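Local coordinates for O-methyltransferase, putative (Bacillus cereus, PDB 3DUW), which probably transfers a methyl group from S-adenosylmethionine to a hydroxyl oxygen of its substrate, and here holds the spent cofactor S-adenosyl-L-homocysteine, at residues Ala148-Ala153 against Ala195-Val200. Numbering follows the deposited sequence.
Sequences AYFEWA and AAEPRV. With SAH (S-adenosyl-L-homocysteine), chain C.
F150 reaches from helix 146-155 to the loop that follows helix 182-196, and its ring makes the apolar part of this contact. With CG anti to the backbone N (chi1 172°), the side chain points toward the loop and brings CZ and CE1 to V200. CG2 of V200 meets that ring at its edge, near the ring plane, 3.8 Å from CZ of F150. Next to it, CG of E197 approaches obliquely, 3.6 Å from CE2 of F150, so the methylene part of an acidic residue extends the greasy surface. L193 and I194 of helix 182-196 also touch F150, while L154 packs on both E197 and V200. A flat, wholly apolar phenyl ring suits the place between helix and loop, and a branched valine suits the buried start of strand 200-209.

The outer side is polar and partly exposed, with close oxygens but without the apolar packing of the ring side. Here E151 and E197 bend at chi2 and bring their carboxylates together, nearly coplanar with 13° between the planes. OE2 of E151 lies 2.9 Å from OE2 of E197, two acceptors with no hydrogen bond assigned between them; protonation of one acid or solvent may relieve the like charges. Glutamate suits position 197 because its CG can pack on the ring while its charged end lies on the polar side.

The loop itself is a type I turn from E197 to V200. On another side of helix 146-155, Y149 OH hydrogen-bonds to OD1 of D142 and lies 3.2 Å from N6 of S-adenosyl-L-homocysteine. One helix thus borders the cofactor pocket and packs against the link into strand 200-209, outermost within this chain, an arrangement belonging to the Rossmann-like fold of class I methyltransferases, with its 3-2-1-4-5-7-6 sheet.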
loop_
_atom_site.group_PDB
_atom_site.type_symbol
_atom_site.label_atom_id
_atom_site.label_comp_id
_atom_site.label_asym_id
_atom_site.label_seq_id
_atom_site.Cartn_x
_atom_site.Cartn_y
_atom_site.Cartn_z
ATOM N N ALA A 148 -10.071 -16.211 12.825
ATOM C CA ALA A 148 -9.311 -16.580 14.011
ATOM C C ALA A 148 -7.937 -15.918 14.022
ATOM O O ALA A 148 -7.471 -15.462 15.069
ATOM C CB ALA A 148 -9.169 -18.105 14.088
ATOM N N TYR A 149 -7.282 -15.858 12.864
ATOM C CA TYR A 149 -5.965 -15.233 12.803
ATOM C C TYR A 149 -6.059 -13.741 13.099
ATOM O O TYR A 149 -5.160 -13.170 13.710
ATOM C CB TYR A 149 -5.310 -15.464 11.435
ATOM C CG TYR A 149 -5.058 -16.926 11.115
ATOM C CD1 TYR A 149 -4.749 -17.842 12.127
ATOM C CD2 TYR A 149 -5.126 -17.392 9.806
ATOM C CE1 TYR A 149 -4.522 -19.180 11.838
ATOM C CE2 TYR A 149 -4.897 -18.730 9.507
ATOM C CZ TYR A 149 -4.599 -19.619 10.530
ATOM O OH TYR A 149 -4.399 -20.950 10.250
ATOM N N PHE A 150 -7.149 -13.110 12.672
ATOM C CA PHE A 150 -7.340 -11.685 12.928
ATOM C C PHE A 150 -7.483 -11.459 14.432
ATOM O O PHE A 150 -6.892 -10.536 14.986
ATOM C CB PHE A 150 -8.585 -11.162 12.202
ATOM C CG PHE A 150 -8.947 -9.750 12.567
ATOM C CD1 PHE A 150 -8.028 -8.714 12.412
ATOM C CD2 PHE A 150 -10.202 -9.458 13.088
ATOM C CE1 PHE A 150 -8.355 -7.406 12.778
ATOM C CE2 PHE A 150 -10.540 -8.156 13.453
ATOM C CZ PHE A 150 -9.613 -7.126 13.299
ATOM N N GLU A 151 -8.261 -12.311 15.093
ATOM C CA GLU A 151 -8.444 -12.173 16.531
ATOM C C GLU A 151 -7.116 -12.358 17.257
ATOM O O GLU A 151 -6.821 -11.643 18.216
ATOM C CB GLU A 151 -9.484 -13.174 17.037
ATOM C CG GLU A 151 -10.902 -12.845 16.594
ATOM C CD GLU A 151 -11.372 -11.491 17.102
ATOM O OE1 GLU A 151 -11.246 -11.239 18.315
ATOM O OE2 GLU A 151 -11.868 -10.679 16.289
ATOM N N TRP A 152 -6.308 -13.313 16.801
ATOM C CA TRP A 152 -5.004 -13.541 17.414
ATOM C C TRP A 152 -4.084 -12.358 17.137
ATOM O O TRP A 152 -3.302 -11.949 17.996
ATOM C CB TRP A 152 -4.364 -14.824 16.879
ATOM C CG TRP A 152 -4.693 -16.027 17.698
ATOM C CD1 TRP A 152 -5.443 -17.097 17.318
ATOM C CD2 TRP A 152 -4.288 -16.276 19.049
ATOM N NE1 TRP A 152 -5.532 -18.005 18.349
ATOM C CE2 TRP A 152 -4.833 -17.524 19.423
ATOM C CE3 TRP A 152 -3.519 -15.566 19.979
ATOM C CZ2 TRP A 152 -4.633 -18.079 20.692
ATOM C CZ3 TRP A 152 -3.320 -16.121 21.242
ATOM C CH2 TRP A 152 -3.876 -17.365 21.585
ATOM N N ALA A 153 -4.175 -11.807 15.931
ATOM C CA ALA A 153 -3.346 -10.665 15.563
ATOM C C ALA A 153 -3.628 -9.505 16.510
ATOM O O ALA A 153 -2.710 -8.865 17.018
ATOM C CB ALA A 153 -3.631 -10.248 14.125
ATOM N N ALA A 195 -14.785 -4.854 10.729
ATOM C CA ALA A 195 -15.816 -3.834 10.884
ATOM C C ALA A 195 -16.395 -3.841 12.296
ATOM O O ALA A 195 -16.798 -2.798 12.815
ATOM C CB ALA A 195 -16.926 -4.061 9.865
ATOM N N ALA A 196 -16.431 -5.016 12.918
ATOM C CA ALA A 196 -16.973 -5.158 14.267
ATOM C C ALA A 196 -15.979 -4.809 15.376
ATOM O O ALA A 196 -16.369 -4.682 16.538
ATOM C CB ALA A 196 -17.496 -6.575 14.467
ATOM N N GLU A 197 -14.703 -4.662 15.026
ATOM C CA GLU A 197 -13.670 -4.326 16.008
ATOM C C GLU A 197 -13.343 -2.831 15.953
ATOM O O GLU A 197 -12.663 -2.364 15.042
ATOM C CB GLU A 197 -12.403 -5.153 15.750
ATOM C CG GLU A 197 -12.556 -6.647 16.041
ATOM C CD GLU A 197 -12.369 -7.003 17.513
ATOM O OE1 GLU A 197 -12.476 -6.107 18.376
ATOM O OE2 GLU A 197 -12.128 -8.195 17.807
ATOM N N PRO A 198 -13.826 -2.059 16.939
ATOM C CA PRO A 198 -13.574 -0.614 16.980
ATOM C C PRO A 198 -12.097 -0.239 17.055
ATOM O O PRO A 198 -11.712 0.867 16.685
ATOM C CB PRO A 198 -14.339 -0.167 18.224
ATOM C CG PRO A 198 -15.447 -1.161 18.318
ATOM C CD PRO A 198 -14.739 -2.455 18.024
ATOM N N ARG A 199 -11.270 -1.158 17.536
ATOM C CA ARG A 199 -9.845 -0.886 17.669
ATOM C C ARG A 199 -9.060 -1.042 16.369
ATOM O O ARG A 199 -7.848 -0.845 16.353
ATOM C CB ARG A 199 -9.251 -1.793 18.747
ATOM C CG ARG A 199 -9.561 -3.260 18.539
ATOM C CD ARG A 199 -9.304 -4.077 19.795
ATOM N NE ARG A 199 -7.934 -3.939 20.280
ATOM C CZ ARG A 199 -7.367 -4.766 21.152
ATOM N NH1 ARG A 199 -8.053 -5.794 21.635
ATOM N NH2 ARG A 199 -6.114 -4.569 21.537
ATOM N N VAL A 200 -9.747 -1.378 15.279
ATOM C CA VAL A 200 -9.069 -1.562 13.997
ATOM C C VAL A 200 -9.736 -0.804 12.852
ATOM O O VAL A 200 -10.947 -0.907 12.649
ATOM C CB VAL A 200 -9.004 -3.063 13.616
ATOM C CG1 VAL A 200 -8.282 -3.242 12.287
ATOM C CG2 VAL A 200 -8.299 -3.848 14.706
HETATM N N SAH C . 3.276 -15.772 2.270
HETATM C CA SAH C . 4.144 -16.805 1.594
HETATM C CB SAH C . 3.308 -17.897 1.015
HETATM C CG SAH C . 2.451 -18.706 1.960
HETATM S SD SAH C . 1.304 -19.760 0.971
HETATM C C SAH C . 4.900 -16.097 0.420
HETATM O O SAH C . 4.644 -14.914 0.179
HETATM O OXT SAH C . 5.755 -16.804 -0.224
HETATM C "C5'" SAH C . 0.236 -20.292 2.247
HETATM C "C4'" SAH C . 1.002 -21.217 3.311
HETATM O "O4'" SAH C . -0.044 -21.500 4.237
HETATM C "C3'" SAH C . 1.443 -22.591 2.828
HETATM O "O3'" SAH C . 2.852 -22.785 2.978
HETATM C "C2'" SAH C . 0.559 -23.565 3.705
HETATM O "O2'" SAH C . 1.190 -24.812 3.956
HETATM C "C1'" SAH C . 0.308 -22.729 4.943
HETATM N N9 SAH C . -0.715 -23.091 5.732
HETATM C C8 SAH C . -1.978 -23.591 5.466
HETATM N N7 SAH C . -2.709 -23.828 6.509
HETATM C C5 SAH C . -1.887 -23.459 7.603
HETATM C C6 SAH C . -2.131 -23.487 9.024
HETATM N N6 SAH C . -3.277 -23.905 9.577
HETATM N N1 SAH C . -1.089 -23.046 9.800
HETATM C C2 SAH C . 0.097 -22.611 9.282
HETATM N N3 SAH C . 0.369 -22.571 7.930
HETATM C C4 SAH C . -0.665 -23.008 7.152
#